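Local coordinates for protein ubiquitin-conjugating enzyme (PDB 2FO3) that probably acts as a ubiquitin-conjugating (E2) enzyme, its catalytic UBC domain forming this chain, passing activated ubiquitin on to target proteins, at residues Arg36-Tyr42 with Tyr55-Phe61; Tyr65-Pro70 with Tyr99-Ile105; Ile90-Leu94 with Ser111-Met115. All blocks are in the same frame, centred on the assembly; numbering follows the deposited sequence. Where two conformers were deposited one is given.

Contact 1: Arg36-Tyr42 with Tyr55-Phe61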
loop_
_atom_site.group_PDB
_atom_site.type_symbol
_atom_site.label_atom_id
_atom_site.label_comp_id
_atom_site.label_asym_id
_atom_site.label_seq_id
_atom_site.Cartn_x
_atom_site.Cartn_y
_atom_site.Cartn_z
ATOM N N ARG A 36 -6.233 11.834 -5.004
ATOM C CA ARG A 36 -4.841 11.517 -4.649
ATOM C C ARG A 36 -4.698 10.647 -3.395
ATOM O O ARG A 36 -3.579 10.385 -2.938
ATOM C CB ARG A 36 -4.012 12.815 -4.561
ATOM C CG ARG A 36 -3.989 13.542 -5.876
ATOM C CD ARG A 36 -2.901 14.567 -5.966
ATOM N NE ARG A 36 -2.610 14.836 -7.376
ATOM C CZ ARG A 36 -1.594 14.294 -8.067
ATOM N NH1 ARG A 36 -0.729 13.466 -7.486
ATOM N NH2 ARG A 36 -1.426 14.604 -9.355
ATOM N N ILE A 37 -5.821 10.170 -2.848
ATOM C CA ILE A 37 -5.779 9.281 -1.675
ATOM C C ILE A 37 -6.557 7.964 -1.917
ATOM O O ILE A 37 -7.741 7.992 -2.313
ATOM C CB ILE A 37 -6.323 9.971 -0.369
ATOM C CG1 ILE A 37 -5.418 11.119 0.068
ATOM C CG2 ILE A 37 -6.478 8.965 0.749
ATOM C CD1 ILE A 37 -5.886 11.848 1.331
ATOM N N TRP A 38 -5.888 6.838 -1.666
ATOM C CA TRP A 38 -6.493 5.503 -1.701
ATOM C C TRP A 38 -6.407 4.870 -0.327
ATOM O O TRP A 38 -5.512 5.176 0.445
ATOM C CB TRP A 38 -5.762 4.572 -2.696
ATOM C CG TRP A 38 -5.796 4.934 -4.147
ATOM C CD1 TRP A 38 -6.462 6.002 -4.747
ATOM C CD2 TRP A 38 -5.201 4.182 -5.223
ATOM N NE1 TRP A 38 -6.263 5.956 -6.102
ATOM C CE2 TRP A 38 -5.513 4.851 -6.424
ATOM C CE3 TRP A 38 -4.438 2.994 -5.282
ATOM C CZ2 TRP A 38 -5.058 4.395 -7.691
ATOM C CZ3 TRP A 38 -3.976 2.536 -6.538
ATOM C CH2 TRP A 38 -4.301 3.245 -7.728
ATOM N N ILE A 39 -7.310 3.948 -0.036
ATOM C CA ILE A 39 -7.228 3.135 1.163
ATOM C C ILE A 39 -7.357 1.698 0.720
ATOM O O ILE A 39 -8.382 1.291 0.147
ATOM C CB ILE A 39 -8.355 3.401 2.211
ATOM C CG1 ILE A 39 -8.572 4.896 2.474
ATOM C CG2 ILE A 39 -8.094 2.610 3.516
ATOM C CD1 ILE A 39 -7.470 5.539 3.200
ATOM N N VAL A 40 -6.311 0.940 0.980
ATOM C CA VAL A 40 -6.289 -0.480 0.666
ATOM C C VAL A 40 -6.573 -1.325 1.920
ATOM O O VAL A 40 -5.928 -1.158 2.978
ATOM C CB VAL A 40 -4.930 -0.867 -0.013
ATOM C CG1 VAL A 40 -4.814 -2.389 -0.216
ATOM C CG2 VAL A 40 -4.788 -0.151 -1.318
ATOM N N LYS A 41 -7.546 -2.223 1.808
ATOM C CA LYS A 41 -7.860 -3.180 2.873
ATOM C C LYS A 41 -7.162 -4.517 2.609
ATOM O O LYS A 41 -7.341 -5.118 1.553
ATOM C CB LYS A 41 -9.393 -3.382 2.978
ATOM C CG LYS A 41 -9.824 -4.444 3.997
ATOM C CD LYS A 41 -11.339 -4.446 4.174
ATOM C CE LYS A 41 -11.799 -5.713 4.925
ATOM N NZ LYS A 41 -13.229 -5.638 5.440
ATOM N N TYR A 42 -6.361 -4.960 3.565
ATOM C CA TYR A 42 -5.709 -6.243 3.482
ATOM C C TYR A 42 -6.241 -7.137 4.585
ATOM O O TYR A 42 -6.281 -6.743 5.748
ATOM C CB TYR A 42 -4.182 -6.087 3.582
ATOM C CG TYR A 42 -3.449 -7.371 3.829
ATOM C CD1 TYR A 42 -3.513 -8.432 2.900
ATOM C CD2 TYR A 42 -2.642 -7.518 4.969
ATOM C CE1 TYR A 42 -2.810 -9.644 3.135
ATOM C CE2 TYR A 42 -1.942 -8.687 5.204
ATOM C CZ TYR A 42 -2.030 -9.752 4.295
ATOM O OH TYR A 42 -1.337 -10.904 4.560
ATOM N N TYR A 55 -6.103 -5.177 8.148
ATOM C CA TYR A 55 -5.256 -3.988 8.179
ATOM C C TYR A 55 -5.572 -3.086 7.000
ATOM O O TYR A 55 -5.929 -3.553 5.912
ATOM C CB TYR A 55 -3.746 -4.364 8.252
ATOM C CG TYR A 55 -3.439 -5.160 9.491
ATOM C CD1 TYR A 55 -3.334 -4.528 10.743
ATOM C CD2 TYR A 55 -3.312 -6.555 9.440
ATOM C CE1 TYR A 55 -3.090 -5.272 11.907
ATOM C CE2 TYR A 55 -3.060 -7.300 10.593
ATOM C CZ TYR A 55 -2.960 -6.649 11.815
ATOM O OH TYR A 55 -2.714 -7.363 12.936
ATOM N N LYS A 56 -5.454 -1.789 7.222
ATOM C CA LYS A 56 -5.752 -0.806 6.201
ATOM C C LYS A 56 -4.541 0.058 5.927
ATOM O O LYS A 56 -3.931 0.600 6.834
ATOM C CB LYS A 56 -6.985 0.031 6.549
ATOM C CG LYS A 56 -8.272 -0.746 6.273
ATOM C CD LYS A 56 -9.506 0.062 6.472
ATOM C CE LYS A 56 -10.728 -0.774 6.063
ATOM N NZ LYS A 56 -12.008 -0.116 6.408
ATOM N N LEU A 57 -4.219 0.179 4.654
ATOM C CA LEU A 57 -3.048 0.915 4.194
ATOM C C LEU A 57 -3.518 2.186 3.492
ATOM O O LEU A 57 -4.300 2.138 2.494
ATOM C CB LEU A 57 -2.302 0.001 3.209
ATOM C CG LEU A 57 -0.822 -0.062 2.911
ATOM C CD1 LEU A 57 0.049 -0.196 4.167
ATOM C CD2 LEU A 57 -0.577 -1.259 1.959
ATOM N N LYS A 58 -3.057 3.325 3.977
ATOM C CA LYS A 58 -3.382 4.592 3.322
ATOM C C LYS A 58 -2.267 4.960 2.340
ATOM O O LYS A 58 -1.084 4.882 2.683
ATOM C CB LYS A 58 -3.607 5.708 4.317
ATOM C CG LYS A 58 -4.044 6.989 3.620
ATOM C CD LYS A 58 -4.837 7.897 4.594
ATOM C CE LYS A 58 -4.636 9.353 4.229
ATOM N NZ LYS A 58 -5.341 10.274 5.228
ATOM N N ILE A 59 -2.667 5.346 1.141
ATOM C CA ILE A 59 -1.758 5.665 0.059
ATOM C C ILE A 59 -2.015 7.075 -0.429
ATOM O O ILE A 59 -3.102 7.394 -0.874
ATOM C CB ILE A 59 -1.848 4.645 -1.105
ATOM C CG1 ILE A 59 -1.498 3.222 -0.618
ATOM C CG2 ILE A 59 -0.882 5.055 -2.246
ATOM C CD1 ILE A 59 -1.951 2.134 -1.602
ATOM N N ILE A 60 -1.005 7.937 -0.309
ATOM C CA ILE A 60 -1.142 9.321 -0.763
ATOM C C ILE A 60 -0.210 9.615 -1.905
ATOM O O ILE A 60 1.025 9.472 -1.777
ATOM C CB ILE A 60 -0.859 10.329 0.391
ATOM C CG1 ILE A 60 -1.693 9.991 1.630
ATOM C CG2 ILE A 60 -1.099 11.779 -0.085
ATOM C CD1 ILE A 60 -1.207 10.612 2.892
ATOM N N PHE A 61 -0.776 10.048 -3.020
ATOM C CA PHE A 61 0.030 10.439 -4.182
ATOM C C PHE A 61 0.395 11.927 -4.106
ATOM O O PHE A 61 -0.506 12.782 -4.159
ATOM C CB PHE A 61 -0.728 10.200 -5.466
ATOM C CG PHE A 61 -1.111 8.779 -5.680
ATOM C CD1 PHE A 61 -0.251 7.897 -6.353
ATOM C CD2 PHE A 61 -2.342 8.299 -5.202
ATOM C CE1 PHE A 61 -0.624 6.555 -6.550
ATOM C CE2 PHE A 61 -2.708 6.952 -5.393
ATOM C CZ PHE A 61 -1.847 6.091 -6.060
HETATM O O HOH W 1 -13.616 -3.028 6.522
#

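Contact 2: Tyr65-Pro70 with Tyr99-Ile105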
loop_
_atom_site.group_PDB
_atom_site.type_symbol
_atom_site.label_atom_id
_atom_site.label_comp_id
_atom_site.label_asym_id
_atom_site.label_seq_id
_atom_site.Cartn_x
_atom_site.Cartn_y
_atom_site.Cartn_z
ATOM N N TYR A 65 4.261 12.978 -7.951
ATOM C CA TYR A 65 4.083 11.582 -8.361
ATOM C C TYR A 65 4.030 11.527 -9.909
ATOM O O TYR A 65 3.356 12.364 -10.542
ATOM C CB TYR A 65 2.798 10.975 -7.735
ATOM C CG TYR A 65 2.617 9.521 -8.078
ATOM C CD1 TYR A 65 3.372 8.545 -7.444
ATOM C CD2 TYR A 65 1.659 9.116 -9.043
ATOM C CE1 TYR A 65 3.219 7.186 -7.783
ATOM C CE2 TYR A 65 1.509 7.735 -9.404
ATOM C CZ TYR A 65 2.296 6.802 -8.775
ATOM O OH TYR A 65 2.195 5.463 -9.078
ATOM N N PRO A 66 4.682 10.518 -10.532
ATOM C CA PRO A 66 5.375 9.348 -10.025
ATOM C C PRO A 66 6.889 9.480 -9.763
ATOM O O PRO A 66 7.498 8.530 -9.286
ATOM C CB PRO A 66 5.147 8.323 -11.143
ATOM C CG PRO A 66 5.109 9.149 -12.408
ATOM C CD PRO A 66 4.671 10.537 -12.013
ATOM N N LEU A 67 7.485 10.627 -10.067
ATOM C CA LEU A 67 8.933 10.809 -9.824
ATOM C C LEU A 67 9.205 10.768 -8.329
ATOM O O LEU A 67 10.198 10.229 -7.877
ATOM C CB LEU A 67 9.435 12.113 -10.466
ATOM C CG LEU A 67 9.501 12.060 -12.002
ATOM C CD1 LEU A 67 10.236 13.299 -12.501
ATOM C CD2 LEU A 67 10.193 10.792 -12.541
ATOM N N LYS A 68 8.282 11.313 -7.564
ATOM C CA LYS A 68 8.318 11.153 -6.132
ATOM C C LYS A 68 7.379 9.988 -5.755
ATOM O O LYS A 68 6.293 9.827 -6.354
ATOM C CB LYS A 68 7.980 12.469 -5.421
ATOM C CG LYS A 68 9.205 13.409 -5.213
ATOM C CD LYS A 68 9.992 13.711 -6.508
ATOM C CE LYS A 68 11.392 14.306 -6.210
ATOM N NZ LYS A 68 12.309 14.361 -7.433
ATOM N N PRO A 69 7.813 9.151 -4.793
ATOM C CA PRO A 69 7.053 7.966 -4.420
ATOM C C PRO A 69 5.747 8.290 -3.686
ATOM O O PRO A 69 5.622 9.384 -3.074
ATOM C CB PRO A 69 8.020 7.207 -3.489
ATOM C CG PRO A 69 8.952 8.276 -2.946
ATOM C CD PRO A 69 9.083 9.266 -4.042
ATOM N N PRO A 70 4.773 7.353 -3.726
ATOM C CA PRO A 70 3.572 7.640 -2.937
ATOM C C PRO A 70 3.950 7.548 -1.463
ATOM O O PRO A 70 4.949 6.881 -1.115
ATOM C CB PRO A 70 2.615 6.497 -3.322
ATOM C CG PRO A 70 3.521 5.373 -3.752
ATOM C CD PRO A 70 4.707 6.033 -4.405
ATOM N N TYR A 99 13.182 3.180 -4.671
ATOM C CA TYR A 99 12.011 3.509 -5.446
ATOM C C TYR A 99 12.381 3.678 -6.910
ATOM O O TYR A 99 13.404 4.287 -7.252
ATOM C CB TYR A 99 11.295 4.775 -4.914
ATOM C CG TYR A 99 10.075 5.177 -5.730
ATOM C CD1 TYR A 99 8.913 4.402 -5.718
ATOM C CD2 TYR A 99 10.088 6.339 -6.505
ATOM C CE1 TYR A 99 7.794 4.772 -6.460
ATOM C CE2 TYR A 99 8.999 6.706 -7.248
ATOM C CZ TYR A 99 7.849 5.926 -7.228
ATOM O OH TYR A 99 6.761 6.308 -7.975
ATOM N N ASN A 100 11.541 3.125 -7.765
ATOM C CA ASN A 100 11.673 3.276 -9.194
ATOM C C ASN A 100 10.327 3.843 -9.629
ATOM O O ASN A 100 9.300 3.291 -9.241
ATOM C CB ASN A 100 11.953 1.895 -9.795
ATOM C CG ASN A 100 12.140 1.928 -11.276
ATOM O OD1 ASN A 100 11.346 2.520 -11.994
ATOM N ND2 ASN A 100 13.204 1.261 -11.761
ATOM N N PRO A 101 10.311 4.942 -10.441
ATOM C CA PRO A 101 9.015 5.559 -10.773
ATOM C C PRO A 101 8.113 4.655 -11.624
ATOM O O PRO A 101 6.936 4.997 -11.837
ATOM C CB PRO A 101 9.402 6.829 -11.550
ATOM C CG PRO A 101 10.820 6.590 -12.038
ATOM C CD PRO A 101 11.450 5.598 -11.127
ATOM N N SER A 102 8.638 3.513 -12.095
ATOM C CA SER A 102 7.809 2.532 -12.843
ATOM C C SER A 102 7.064 1.525 -11.967
ATOM O O SER A 102 6.206 0.791 -12.458
ATOM C CB SER A 102 8.633 1.791 -13.919
ATOM O OG SER A 102 8.957 2.725 -14.911
ATOM N N LEU A 103 7.389 1.519 -10.674
ATOM C CA LEU A 103 6.691 0.702 -9.684
ATOM C C LEU A 103 5.173 0.902 -9.820
ATOM O O LEU A 103 4.696 2.047 -9.880
ATOM C CB LEU A 103 7.151 1.087 -8.260
ATOM C CG LEU A 103 6.489 0.532 -6.984
ATOM C CD1 LEU A 103 6.583 -0.982 -6.905
ATOM C CD2 LEU A 103 7.076 1.186 -5.707
ATOM N N SER A 104 4.438 -0.208 -9.905
ATOM C CA SER A 104 2.984 -0.156 -9.812
ATOM C C SER A 104 2.559 -0.091 -8.350
ATOM O O SER A 104 3.241 -0.639 -7.465
ATOM C CB SER A 104 2.354 -1.401 -10.461
ATOM O OG SER A 104 2.546 -2.570 -9.691
ATOM N N ILE A 105 1.413 0.536 -8.075
ATOM C CA ILE A 105 0.910 0.556 -6.694
ATOM C C ILE A 105 0.526 -0.865 -6.242
ATOM O O ILE A 105 0.765 -1.259 -5.102
ATOM C CB ILE A 105 -0.283 1.528 -6.542
ATOM C CG1 ILE A 105 0.109 2.946 -7.033
ATOM C CG2 ILE A 105 -0.865 1.493 -5.101
ATOM C CD1 ILE A 105 1.353 3.599 -6.307
HETATM O O HOH W 2 4.576 4.321 -8.354
#

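Contact 3: Ile90-Leu94 with Ser111-Met115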
loop_
_atom_site.group_PDB
_atom_site.type_symbol
_atom_site.label_atom_id
_atom_site.label_comp_id
_atom_site.label_asym_id
_atom_site.label_seq_id
_atom_site.Cartn_x
_atom_site.Cartn_y
_atom_site.Cartn_z
ATOM N N ILE A 90 6.198 2.763 7.342
ATOM C CA ILE A 90 6.767 1.490 6.944
ATOM C C ILE A 90 8.202 1.754 6.541
ATOM O O ILE A 90 8.486 2.723 5.826
ATOM C CB ILE A 90 5.984 0.880 5.750
ATOM C CG1 ILE A 90 4.504 0.600 6.163
ATOM C CG2 ILE A 90 6.670 -0.386 5.194
ATOM C CD1 ILE A 90 3.551 0.445 4.910
ATOM N N CYS A 91 9.090 0.877 7.010
ATOM C CA CYS A 91 10.486 0.896 6.615
ATOM C C CYS A 91 10.644 -0.115 5.489
ATOM O O CYS A 91 10.679 -1.325 5.722
ATOM C CB CYS A 91 11.412 0.540 7.802
ATOM S SG CYS A 91 13.183 0.556 7.292
ATOM N N LEU A 92 10.713 0.389 4.259
ATOM C CA LEU A 92 10.803 -0.464 3.067
ATOM C C LEU A 92 11.554 0.281 1.984
ATOM O O LEU A 92 11.095 1.319 1.521
ATOM C CB LEU A 92 9.393 -0.832 2.544
ATOM C CG LEU A 92 9.351 -1.691 1.262
ATOM C CD1 LEU A 92 9.743 -3.140 1.555
ATOM C CD2 LEU A 92 7.964 -1.635 0.594
ATOM N N SER A 93 12.703 -0.269 1.567
ATOM C CA SER A 93 13.562 0.363 0.557
ATOM C C SER A 93 12.820 0.728 -0.732
ATOM O O SER A 93 13.093 1.775 -1.318
ATOM C CB SER A 93 14.759 -0.549 0.221
ATOM O OG SER A 93 15.485 -0.868 1.396
ATOM N N LEU A 94 11.892 -0.137 -1.172
ATOM C CA LEU A 94 11.124 0.137 -2.417
ATOM C C LEU A 94 10.352 1.452 -2.367
ATOM O O LEU A 94 10.040 2.037 -3.410
ATOM C CB LEU A 94 10.183 -1.019 -2.769
ATOM C CG LEU A 94 10.828 -2.266 -3.362
ATOM C CD1 LEU A 94 9.796 -3.368 -3.482
ATOM C CD2 LEU A 94 11.479 -1.969 -4.746
ATOM N N SER A 111 4.520 -6.149 -2.246
ATOM C CA SER A 111 5.816 -6.177 -1.527
ATOM C C SER A 111 5.654 -5.964 -0.021
ATOM O O SER A 111 6.401 -6.549 0.778
ATOM C CB SER A 111 6.782 -5.149 -2.099
ATOM O OG SER A 111 7.094 -5.468 -3.453
ATOM N N ILE A 112 4.685 -5.140 0.361
ATOM C CA ILE A 112 4.395 -4.900 1.793
ATOM C C ILE A 112 3.820 -6.162 2.372
ATOM O O ILE A 112 4.221 -6.599 3.440
ATOM C CB ILE A 112 3.421 -3.675 1.999
ATOM C CG1 ILE A 112 4.138 -2.352 1.613
ATOM C CG2 ILE A 112 2.822 -3.662 3.457
ATOM C CD1 ILE A 112 3.194 -1.157 1.319
ATOM N N ILE A 113 2.914 -6.798 1.632
ATOM C CA ILE A 113 2.281 -8.010 2.123
ATOM C C ILE A 113 3.362 -9.082 2.252
ATOM O O ILE A 113 3.402 -9.816 3.226
ATOM C CB ILE A 113 1.127 -8.491 1.180
ATOM C CG1 ILE A 113 -0.004 -7.470 1.170
ATOM C CG2 ILE A 113 0.587 -9.860 1.620
ATOM C CD1 ILE A 113 -1.033 -7.741 0.050
ATOM N N SER A 114 4.249 -9.145 1.263
ATOM C CA SER A 114 5.403 -10.044 1.342
ATOM C C SER A 114 6.245 -9.809 2.609
ATOM O O SER A 114 6.564 -10.779 3.347
ATOM C CB SER A 114 6.274 -9.899 0.099
ATOM O OG SER A 114 7.339 -10.823 0.155
ATOM N N MET A 115 6.608 -8.542 2.845
ATOM C CA MET A 115 7.383 -8.127 4.049
ATOM C C MET A 115 6.701 -8.618 5.324
ATOM O O MET A 115 7.334 -9.243 6.169
ATOM C CB MET A 115 7.570 -6.613 4.071
ATOM C CG MET A 115 8.373 -6.044 5.279
ATOM S SD MET A 115 8.030 -4.281 5.450
ATOM C CE MET A 115 6.368 -4.308 6.120
#

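Contact 1: Arg36-Tyr42 with Tyr55-Phe61
Trp38 with Ile59, Val40 with Leu57 and Tyr42 with Tyr55 form the hydrogen-bonded pairs of an antiparallel hairpin, its strand axes 158° apart. Each pair exchanges two nearly straight N-H...O bonds; Leu57 N to Val40 O, at 2.7 Å, is the shortest. Ile37-Ile60, Ile39-Lys58 and Lys41-Lys56 alternate with them as non-hydrogen-bonded pairs, and past the strand end Phe61 N still donates to Arg36 O (2.8 Å).

Among the rings, Phe61 presents its CE2 edge to Trp38, 3.6 Å above the plane and over the indole centre. The planes stand 72° apart, a T-shaped stack. The Arg36 chain runs extended past the same end, and Phe61 O lies at the edge of its guanidinium, where NH1 makes a weak, long bond to Phe61 O (3.4 Å).

Aliphatic contacts divide by face. On the Trp38 side, Val40 has CG1 anti to N (chi1 174°), which leaves CG2 to meet Ile59 CD1 at 3.7 Å. On the other, the extended Lys58 chain lays CG on Ile39 CD1 (3.7 Å) and CE against Ile37. Lys41 NZ and Lys56 NZ remain 5.7 Å apart, and one water accepts from both, weakly from Lys56.

Strand 26-30 flanks the hairpin beyond 37-43 and strand 71-74 beyond 54-60, while helix 10-20 packs on Trp38, Val40 and Phe61 through Glu14, Phe18 and Ile11.

Contact 2: Tyr65-Pro70 with Tyr99-Ile105
Pro66 and Pro101 bring two irregular segments together, CA to CA 5.3 Å, one turned by the cis peptide before Pro66 and the other by a type I turn from Asn100 to Leu103. The Asn100 turn is reinforced by an Asx turn, in which Asn100 OD1 accepts from Ser102 N.

Tyr99 contributes the largest share of the contact. Its CG is anti to the backbone N (chi1 178°), which sends the ring across to the prolines. Pro69 CB sits 3.5 Å from the centroid of the Tyr99 ring and only 7° off the normal, a CH-pi contact over the face. The peptide nitrogen of Pro101 lies over the opposite face, offset toward the rim, so the ring is held between Pro69 of 65-70 and the Pro101 nitrogen of its own segment. At the ring edge, Tyr99 OH donates to Pro66 O at 2.7 Å, in the carbonyl plane and on a lone pair. Pro101 CB also lies 3.4 Å from Pro66 O.

A water completes the polar part. It donates to Tyr99 OH (3.0 Å) and to Leu103 O (2.7 Å), and is also bonded to Tyr65 OH. Tyr99 OH thus gives one bond and receives another, which fixes its hydroxyl proton on the Pro66 side.

Ile105, first residue of helix 105-116, closes the inner end. Its CD1 touches Tyr65 OH at 3.4 Å and Pro70 CG at 3.8 Å, and the Ile105 and Pro70 side chains run antiparallel past one another. Tyr65 also pairs edge-to-face with Phe61, and Arg10 of helix 10-20 bonds Pro101 O.

The Tyr65-Pro70 sequence, with its cis Tyr-Pro bond and paired prolines, is the YPxxPP signature of the E2 family, here packed against the loop that leads into helix 105-116 of the UBC fold.

Contact 3: Ile90-Leu94 with Ser111-Met115
Ile90, Leu92 and Leu94 direct alternate side chains of a mostly irregular segment onto one flank of helix 105-116, meeting Ser111, Ile112 and Met115. No hydrogen bond crosses between the segments, and the backbones stay well apart: the CA atoms of Leu92 and Ile112 are 7.9 Å from each other.

The apolar packing starts with Ile112, whose branch is shared. Its CD1 meets Ile90 CD1 at 3.9 Å, the two side chains crossing at about a right angle, while its CG1 takes Leu92 CD2 at 4.0 Å. Both isoleucines also rest on Val72 and Phe74 of strand 71-74, which puts them at the seam between sheet and helix.

In the UBC fold, the irregular chain between the last strand of the sheet and this helix is where E2 relatives carry the ubiquitin-accepting cysteine. By family analogy Cys91, in its Gly-Asp-Ile-Cys-Leu context, is probably that residue. Its side chain points away from the helix, and a backbone hydrogen bond joins it to His83.

Met115 adds its thioether end. Its chain is bent at the last torsion (chi3 74°), turning CE back to Ile90 CG2 at 4.0 Å, and Met115 SD lies 4.4 Å from Leu92 CD1.

One mixed contact remains. Leu94 CD1 approaches Ser111 OG to 3.4 Å, and that hydroxyl is hydrogen-bonded within its own helix to Gly107 O.

From the N terminus, helix 10-20 and strand 26-30 precede contact 1, which closes the hairpin loop between strands 37-43 and 54-60. Contact 2 opens just after it and spans strand 71-74 and the long irregular chain beyond, joining 65-70 to the entrance of helix 105-116. Contact 3 starts inside that loop and ends past it, so contacts 2 and 3 cross, while contact 1 stands in series with both. Ile105 links the first two by packing on Trp38, Ile59 and Phe61. Leu57 reaches Ile90 and Ile112 of contact 3, and Leu94 O touches Tyr99 CB. Sheet, proline loop and helix 105-116 are thereby joined.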